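Local coordinates for protein exodeoxyribonuclease III (Archaeoglobus fulgidus, PDB 2VOA) that acts as an AP endonuclease, cutting DNA at abasic sites, and probably uses magnesium or manganese ions as cofactor, at residues 73-78 / 93-98; 119-124 / 169-174; 153-158 / 214-219. The protein carries 1 engineered substitution. One frame throughout, in Å; residues are numbered along the deposited sequence.

Interaction 1. Residues 73-78 / 93-98; sequences EPEDVS and RAKIAG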
# COMPACT_ATOMS: atom_id res chain seq x y z
N GLU A 73 -3.76 31.87 -8.32
CA GLU A 73 -2.85 31.39 -9.36
C GLU A 73 -1.41 31.90 -9.17
O GLU A 73 -1.18 33.12 -9.15
CB GLU A 73 -3.37 31.76 -10.75
CG GLU A 73 -2.58 31.12 -11.85
CD GLU A 73 -3.22 31.32 -13.21
OE1 GLU A 73 -4.02 32.26 -13.36
OE2 GLU A 73 -2.92 30.53 -14.12
N PRO A 74 -0.45 30.97 -9.00
CA PRO A 74 0.96 31.37 -8.90
C PRO A 74 1.46 32.09 -10.16
O PRO A 74 1.05 31.76 -11.29
CB PRO A 74 1.69 30.04 -8.74
CG PRO A 74 0.68 29.13 -8.12
CD PRO A 74 -0.59 29.51 -8.82
N GLU A 75 2.28 33.11 -9.94
CA GLU A 75 2.94 33.84 -11.03
C GLU A 75 4.45 33.79 -10.86
O GLU A 75 4.95 33.46 -9.77
CB GLU A 75 2.54 35.32 -11.03
CG GLU A 75 1.27 35.59 -10.28
CD GLU A 75 0.71 36.97 -10.55
OE1 GLU A 75 1.46 37.96 -10.42
OE2 GLU A 75 -0.49 37.04 -10.85
N ASP A 76 5.16 34.11 -11.94
CA ASP A 76 6.62 34.27 -11.88
C ASP A 76 7.29 33.04 -11.25
O ASP A 76 8.12 33.16 -10.34
CB ASP A 76 7.00 35.54 -11.10
CG ASP A 76 6.41 36.81 -11.72
OD1 ASP A 76 6.30 36.90 -12.96
OD2 ASP A 76 6.07 37.74 -10.96
N VAL A 77 6.91 31.86 -11.73
CA VAL A 77 7.36 30.60 -11.14
C VAL A 77 8.78 30.31 -11.62
O VAL A 77 9.08 30.42 -12.83
CB VAL A 77 6.43 29.43 -11.52
CG1 VAL A 77 6.91 28.13 -10.91
CG2 VAL A 77 4.99 29.72 -11.12
N SER A 78 9.66 29.97 -10.68
CA SER A 78 11.03 29.56 -11.03
C SER A 78 11.44 28.31 -10.25
O SER A 78 10.87 28.03 -9.20
CB SER A 78 12.05 30.70 -10.85
OG SER A 78 12.16 31.08 -9.49
N ARG A 93 9.88 28.44 -6.53
CA ARG A 93 9.57 29.79 -6.08
C ARG A 93 8.47 30.40 -6.94
O ARG A 93 8.45 30.19 -8.13
CB ARG A 93 10.81 30.64 -6.17
CG ARG A 93 10.60 32.10 -5.78
CD ARG A 93 11.94 32.73 -5.58
NE ARG A 93 11.88 33.99 -4.84
CZ ARG A 93 12.96 34.73 -4.61
NH1 ARG A 93 14.14 34.30 -5.05
NH2 ARG A 93 12.87 35.87 -3.94
N ALA A 94 7.58 31.16 -6.32
CA ALA A 94 6.47 31.78 -7.04
C ALA A 94 5.98 32.98 -6.27
O ALA A 94 6.12 33.04 -5.06
CB ALA A 94 5.33 30.78 -7.25
N LYS A 95 5.39 33.94 -6.99
CA LYS A 95 4.61 34.98 -6.34
C LYS A 95 3.16 34.48 -6.29
O LYS A 95 2.54 34.20 -7.34
CB LYS A 95 4.70 36.28 -7.16
CG LYS A 95 4.13 37.52 -6.44
CD LYS A 95 4.10 38.67 -7.42
CE LYS A 95 3.65 39.98 -6.78
NZ LYS A 95 4.45 40.28 -5.57
N ILE A 96 2.63 34.34 -5.08
CA ILE A 96 1.28 33.80 -4.87
C ILE A 96 0.50 34.73 -3.96
O ILE A 96 0.93 34.96 -2.82
CB ILE A 96 1.34 32.39 -4.23
CG1 ILE A 96 2.16 31.46 -5.14
CG2 ILE A 96 -0.05 31.82 -4.02
CD1 ILE A 96 2.49 30.11 -4.54
N ALA A 97 -0.62 35.25 -4.49
CA ALA A 97 -1.47 36.17 -3.71
C ALA A 97 -0.63 37.30 -3.09
O ALA A 97 -0.81 37.67 -1.93
CB ALA A 97 -2.22 35.39 -2.62
N GLY A 98 0.31 37.83 -3.87
CA GLY A 98 1.14 38.95 -3.43
C GLY A 98 2.32 38.58 -2.53
O GLY A 98 3.07 39.46 -2.16
O HOH W 1 -1.29 35.00 -7.28
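Two carboxylates approach K95 CD from the same general side, E75 OE1 at 4.1 Å and D76 OD2 at a similar distance from that carbon. Their charges stay apart from the ammonium, E75 OE1 being 6.2 Å from K95 NZ. The guanidinium of R93 turns away to a salt bridge with D100, leaving its CB against S78 OG. The puckered ring of P74 makes apolar contact with the neighbouring strand: CB rests 3.9 Å from I96 CG1 and also touches the methyl of A94, while CG reaches I96 CD1; P74 also touches strand 54-60 of the other sheet. Backbone bonds fix the register: E75 and K95 form one antiparallel hydrogen-bonded pair, S78 and R93 another, with E75 N to K95 O at 2.8 Å. Between these pairs D76 and V77 face A94 alone, a beta bulge, and D76 has positive backbone torsions (phi 52°). Here V77 CA approaches R93 O at 3.2 Å, and V77 CG2 covers A94 CB at 4.0 Å. A water links E73 O to A97 N beyond the last pair. Strands 77-79 and 91-96 thus make a bulged hairpin at the edge of one of the two central sheets of the DNase I-like alpha/beta sandwich.

Interaction 2. Residues 119-124 / 169-174; sequences YKLQWL and HEDARR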
# COMPACT_ATOMS: atom_id res chain seq x y z
N TYR A 119 28.24 18.71 0.42
CA TYR A 119 27.26 19.24 -0.55
C TYR A 119 26.13 20.02 0.14
O TYR A 119 25.75 21.11 -0.31
CB TYR A 119 26.72 18.13 -1.47
CG TYR A 119 25.90 18.74 -2.59
CD1 TYR A 119 26.53 19.42 -3.64
CD2 TYR A 119 24.51 18.71 -2.55
CE1 TYR A 119 25.79 20.01 -4.66
CE2 TYR A 119 23.75 19.29 -3.57
CZ TYR A 119 24.40 19.95 -4.60
OH TYR A 119 23.66 20.53 -5.59
N LYS A 120 25.64 19.50 1.27
CA LYS A 120 24.63 20.19 2.09
C LYS A 120 25.15 21.57 2.54
O LYS A 120 24.45 22.59 2.44
CB LYS A 120 24.27 19.34 3.31
CG LYS A 120 23.25 20.02 4.27
CD LYS A 120 23.00 19.09 5.45
CE LYS A 120 21.84 19.57 6.28
NZ LYS A 120 21.40 18.53 7.25
N LEU A 121 26.38 21.61 3.05
CA LEU A 121 26.96 22.88 3.53
C LEU A 121 27.08 23.86 2.37
O LEU A 121 26.72 25.02 2.49
CB LEU A 121 28.30 22.66 4.24
CG LEU A 121 28.27 21.77 5.50
CD1 LEU A 121 29.70 21.57 6.08
CD2 LEU A 121 27.28 22.35 6.54
N GLN A 122 27.58 23.37 1.24
CA GLN A 122 27.70 24.21 0.06
C GLN A 122 26.33 24.73 -0.40
O GLN A 122 26.22 25.87 -0.86
CB GLN A 122 28.42 23.43 -1.05
CG GLN A 122 29.88 23.19 -0.71
CD GLN A 122 30.52 22.08 -1.54
OE1 GLN A 122 31.58 21.56 -1.18
NE2 GLN A 122 29.88 21.71 -2.64
N TRP A 123 25.28 23.90 -0.28
CA TRP A 123 23.91 24.26 -0.70
C TRP A 123 23.38 25.39 0.17
O TRP A 123 22.83 26.37 -0.34
CB TRP A 123 22.98 23.05 -0.55
CG TRP A 123 21.85 23.00 -1.58
CD1 TRP A 123 21.92 22.44 -2.82
CD2 TRP A 123 20.52 23.53 -1.45
NE1 TRP A 123 20.71 22.56 -3.47
CE2 TRP A 123 19.83 23.22 -2.66
CE3 TRP A 123 19.83 24.22 -0.43
CZ2 TRP A 123 18.48 23.59 -2.88
CZ3 TRP A 123 18.48 24.57 -0.64
CH2 TRP A 123 17.83 24.26 -1.86
N LEU A 124 23.60 25.27 1.49
CA LEU A 124 23.21 26.34 2.42
C LEU A 124 23.97 27.64 2.16
O LEU A 124 23.39 28.73 2.27
CB LEU A 124 23.36 25.88 3.88
CG LEU A 124 22.32 24.84 4.34
CD1 LEU A 124 22.77 24.29 5.69
CD2 LEU A 124 20.87 25.44 4.40
N HIS A 169 24.45 18.97 13.49
CA HIS A 169 25.89 19.25 13.57
C HIS A 169 26.14 20.76 13.45
O HIS A 169 25.39 21.47 12.74
CB HIS A 169 26.67 18.46 12.51
CG HIS A 169 28.15 18.65 12.56
ND1 HIS A 169 28.84 19.44 11.66
CD2 HIS A 169 29.09 18.13 13.40
CE1 HIS A 169 30.13 19.41 11.94
NE2 HIS A 169 30.31 18.62 12.99
N GLU A 170 27.18 21.22 14.15
CA GLU A 170 27.48 22.65 14.25
C GLU A 170 27.62 23.34 12.89
O GLU A 170 27.17 24.49 12.73
CB GLU A 170 28.71 22.88 15.14
CG GLU A 170 29.98 22.39 14.54
CD GLU A 170 31.18 22.72 15.39
OE1 GLU A 170 31.81 21.77 15.90
OE2 GLU A 170 31.48 23.92 15.57
N ASP A 171 28.23 22.68 11.90
CA ASP A 171 28.46 23.36 10.60
C ASP A 171 27.15 23.66 9.87
O ASP A 171 26.96 24.76 9.33
CB ASP A 171 29.42 22.55 9.68
CG ASP A 171 30.84 22.44 10.24
OD1 ASP A 171 31.24 23.28 11.10
OD2 ASP A 171 31.57 21.51 9.82
N ALA A 172 26.24 22.69 9.87
CA ALA A 172 24.93 22.89 9.26
C ALA A 172 24.11 23.94 10.01
O ALA A 172 23.46 24.80 9.38
CB ALA A 172 24.17 21.56 9.19
N ARG A 173 24.12 23.86 11.35
CA ARG A 173 23.41 24.84 12.19
C ARG A 173 23.92 26.24 11.89
O ARG A 173 23.12 27.15 11.69
CB ARG A 173 23.56 24.52 13.68
CG ARG A 173 22.80 23.25 14.10
CD ARG A 173 23.11 22.91 15.59
NE ARG A 173 22.53 23.84 16.55
CZ ARG A 173 22.97 24.02 17.80
NH1 ARG A 173 24.03 23.36 18.26
NH2 ARG A 173 22.35 24.89 18.59
N ARG A 174 25.24 26.41 11.85
CA ARG A 174 25.83 27.74 11.61
C ARG A 174 25.45 28.27 10.21
O ARG A 174 25.13 29.45 10.04
CB ARG A 174 27.36 27.67 11.76
CG ARG A 174 28.05 28.99 11.39
CD ARG A 174 29.56 28.95 11.52
NE ARG A 174 30.08 30.31 11.35
CZ ARG A 174 30.47 31.12 12.34
NH1 ARG A 174 30.45 30.71 13.61
NH2 ARG A 174 30.91 32.34 12.06
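A172 and L121, which bury the most surface here, meet where the helices come closest, their CA atoms 6.1 Å apart. The L121 side chain does the reaching: with CG anti to its own carbonyl carbon (chi1 -61°), its two methyls spread over the first turn of the other helix. CD2 lies against backbone, 3.5 Å from A172 N and nearly as close to D171 C, and is 4.2 Å from A172 CB. CD1 instead takes the side chain of D171, the third main contributor, at 3.7 Å from D171 CB; the two side chains run obliquely across each other, with the aspartate's CB as its nearest atom. An alanine in place of L121 would lose both methyls, and would probably open a gap over the A172 amide and the D171 CB that they now cover. One turn on, L124 CD1 approaches A172 O at 3.8 Å, and K120 passes along the other flank with CE 4.2 Å from A172 CB. The ammonium of K120 goes further, donating to the carbonyl oxygens of N148, Q108 and V166; N148 is a predicted metal ligand. No hydrogen bond crosses between the segments, but Y117 OH of helix 115-134 bonds both A172 N and H169 ND1, tying the start of helix 170-180, whose N-cap position H169 holds, to its neighbour. The axes of the two short segments run nearly parallel, 14° apart at 9.7 Å: two neighbouring helices packed side by side, as in an outer helical layer of the DNase I-like alpha/beta sandwich.

Interaction 3. Residues 153-158 / 214-219; sequences PIDVHS and GWRGDA. Engineered in segment 214-219: G217 (natural residue Val).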
# COMPACT_ATOMS: atom_id res chain seq x y z
N PRO A 153 18.88 23.75 20.42
CA PRO A 153 18.71 22.47 21.15
C PRO A 153 17.24 22.06 21.37
O PRO A 153 16.93 20.88 21.35
CB PRO A 153 19.46 22.70 22.47
CG PRO A 153 20.34 23.93 22.28
CD PRO A 153 19.66 24.75 21.18
N ILE A 154 16.34 23.03 21.56
CA ILE A 154 14.90 22.71 21.68
C ILE A 154 14.28 22.01 20.45
O ILE A 154 13.24 21.35 20.56
CB ILE A 154 14.08 23.98 22.06
CG1 ILE A 154 12.67 23.62 22.56
CG2 ILE A 154 14.07 24.97 20.89
CD1 ILE A 154 12.62 22.70 23.71
N ASP A 155 14.95 22.10 19.30
CA ASP A 155 14.45 21.50 18.05
C ASP A 155 14.75 20.01 17.89
O ASP A 155 14.34 19.40 16.90
CB ASP A 155 15.00 22.26 16.83
CG ASP A 155 14.54 23.70 16.79
OD1 ASP A 155 15.40 24.59 16.89
OD2 ASP A 155 13.30 23.93 16.70
N VAL A 156 15.43 19.42 18.87
CA VAL A 156 15.74 17.98 18.84
C VAL A 156 15.44 17.36 20.21
O VAL A 156 15.52 18.04 21.26
CB VAL A 156 17.24 17.67 18.42
CG1 VAL A 156 17.58 18.26 17.05
CG2 VAL A 156 18.25 18.13 19.47
N HIS A 157 15.09 16.09 20.22
CA HIS A 157 14.75 15.43 21.49
C HIS A 157 15.94 15.22 22.45
O HIS A 157 15.75 15.20 23.68
CB HIS A 157 14.01 14.10 21.24
CG HIS A 157 14.78 13.13 20.40
ND1 HIS A 157 15.86 12.42 20.89
CD2 HIS A 157 14.62 12.73 19.12
CE1 HIS A 157 16.34 11.64 19.94
NE2 HIS A 157 15.60 11.80 18.86
N SER A 158 17.14 15.07 21.90
CA SER A 158 18.34 14.71 22.70
C SER A 158 19.58 15.47 22.22
O SER A 158 20.50 14.88 21.63
CB SER A 158 18.61 13.20 22.63
OG SER A 158 17.51 12.46 23.10
N GLY A 214 11.17 13.13 18.59
CA GLY A 214 11.03 13.82 17.32
C GLY A 214 12.08 14.89 17.11
O GLY A 214 12.95 15.13 17.99
N TRP A 215 11.99 15.51 15.93
CA TRP A 215 12.86 16.60 15.45
C TRP A 215 12.02 17.72 14.88
O TRP A 215 10.89 17.50 14.42
CB TRP A 215 13.74 16.11 14.28
CG TRP A 215 14.62 14.98 14.56
CD1 TRP A 215 14.25 13.68 14.83
CD2 TRP A 215 16.05 15.00 14.58
NE1 TRP A 215 15.36 12.92 15.03
CE2 TRP A 215 16.48 13.69 14.89
CE3 TRP A 215 17.01 16.01 14.37
CZ2 TRP A 215 17.84 13.35 15.00
CZ3 TRP A 215 18.39 15.65 14.50
CH2 TRP A 215 18.77 14.34 14.80
N ARG A 216 12.57 18.93 14.89
CA ARG A 216 11.88 20.06 14.26
C ARG A 216 12.85 20.69 13.24
O ARG A 216 13.57 21.67 13.53
CB ARG A 216 11.38 21.07 15.31
CG ARG A 216 10.21 21.98 14.80
CD ARG A 216 10.66 22.99 13.75
NE ARG A 216 11.53 23.99 14.37
CZ ARG A 216 11.64 25.26 14.00
NH1 ARG A 216 10.97 25.74 12.93
NH2 ARG A 216 12.42 26.07 14.70
N GLY A 217 12.89 20.08 12.05
CA GLY A 217 13.76 20.54 10.95
C GLY A 217 13.01 21.25 9.81
O GLY A 217 13.64 21.66 8.82
N ASP A 218 11.70 21.36 9.94
CA ASP A 218 10.82 22.07 8.99
C ASP A 218 10.55 23.48 9.55
O ASP A 218 10.43 23.67 10.76
CB ASP A 218 9.49 21.32 8.81
CG ASP A 218 9.68 19.90 8.34
OD1 ASP A 218 9.70 18.98 9.19
OD2 ASP A 218 9.83 19.73 7.12
N ALA A 219 10.43 24.48 8.67
CA ALA A 219 10.29 25.86 9.16
C ALA A 219 9.49 26.72 8.17
O ALA A 219 9.47 26.43 6.96
CB ALA A 219 11.67 26.50 9.48
O HOH W 2 14.16 26.97 17.32
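R216 leans on D155 along most of its length, the two side chains lying side by side and pointing the same way. Its CB sits 3.7 Å from D155 OD2; CG and CD then skirt the same oxygen as the chain bends at chi2 (-71°) and again at chi3. This double bend brings NE to 2.9 Å from D155 OD2, and NH2 to 3.1 Å from that atom too, so a single carboxylate oxygen takes both donors of a side-on salt bridge. OD2 lies in the guanidinium plane, yet both nitrogens approach it from one face, above the carboxylate plane; the two planes are 49° apart. NH2 is shared with D186, D155 OD2 with R189. At the far tip NH1 donates to D218 O at 3.0 Å, tying the guanidinium to the start of strand 218-222. D218 is predicted to matter for catalysis; its OD1 bonds H248 ND1. Residues 214-217 form a loop that leads into strand 218-222 of the DNase I-like fold, beside the active site. W215, whose ring meets F200, probably lines the abasic-site pocket, as in relatives; G217 is engineered (valine in the natural sequence). Backbone contacts continue the pairing: R216 N donates to D155 O at 2.7 Å, and a single bridge joins V156 to W215. V156 CG1 presses on W215 CE3 at 3.5 Å. H157 turns its edge toward the five-membered ring of W215 in an offset edge-to-face pair, planes at 81° and centroids 5.3 Å apart, while its CD2 reaches G214 O at 3.1 Å and ND1 is hydrogen-bonded to S158 OG.

Interactions 2 and 3 are neighbours: their centres lie 16 Å apart, their segments alternate along the chain, and R173 NH2 packs 3.7 Å from P153 CD. Both lie near the active site, with nearest atoms about 9 Å and 10 Å from the bound nucleic acid. The side chain of K120 is close to that of N148, a predicted metal ligand, at about 4 Å, whereas the side chain of W215 is farther from it, at about 8 Å. Interaction 1 is remote, its nearest atom about 20 Å from the nucleic acid, its centre about 28 Å and 30 Å from the centres of interactions 2 and 3, yet it reaches the same sheet as interaction 3 from across the chain's centre.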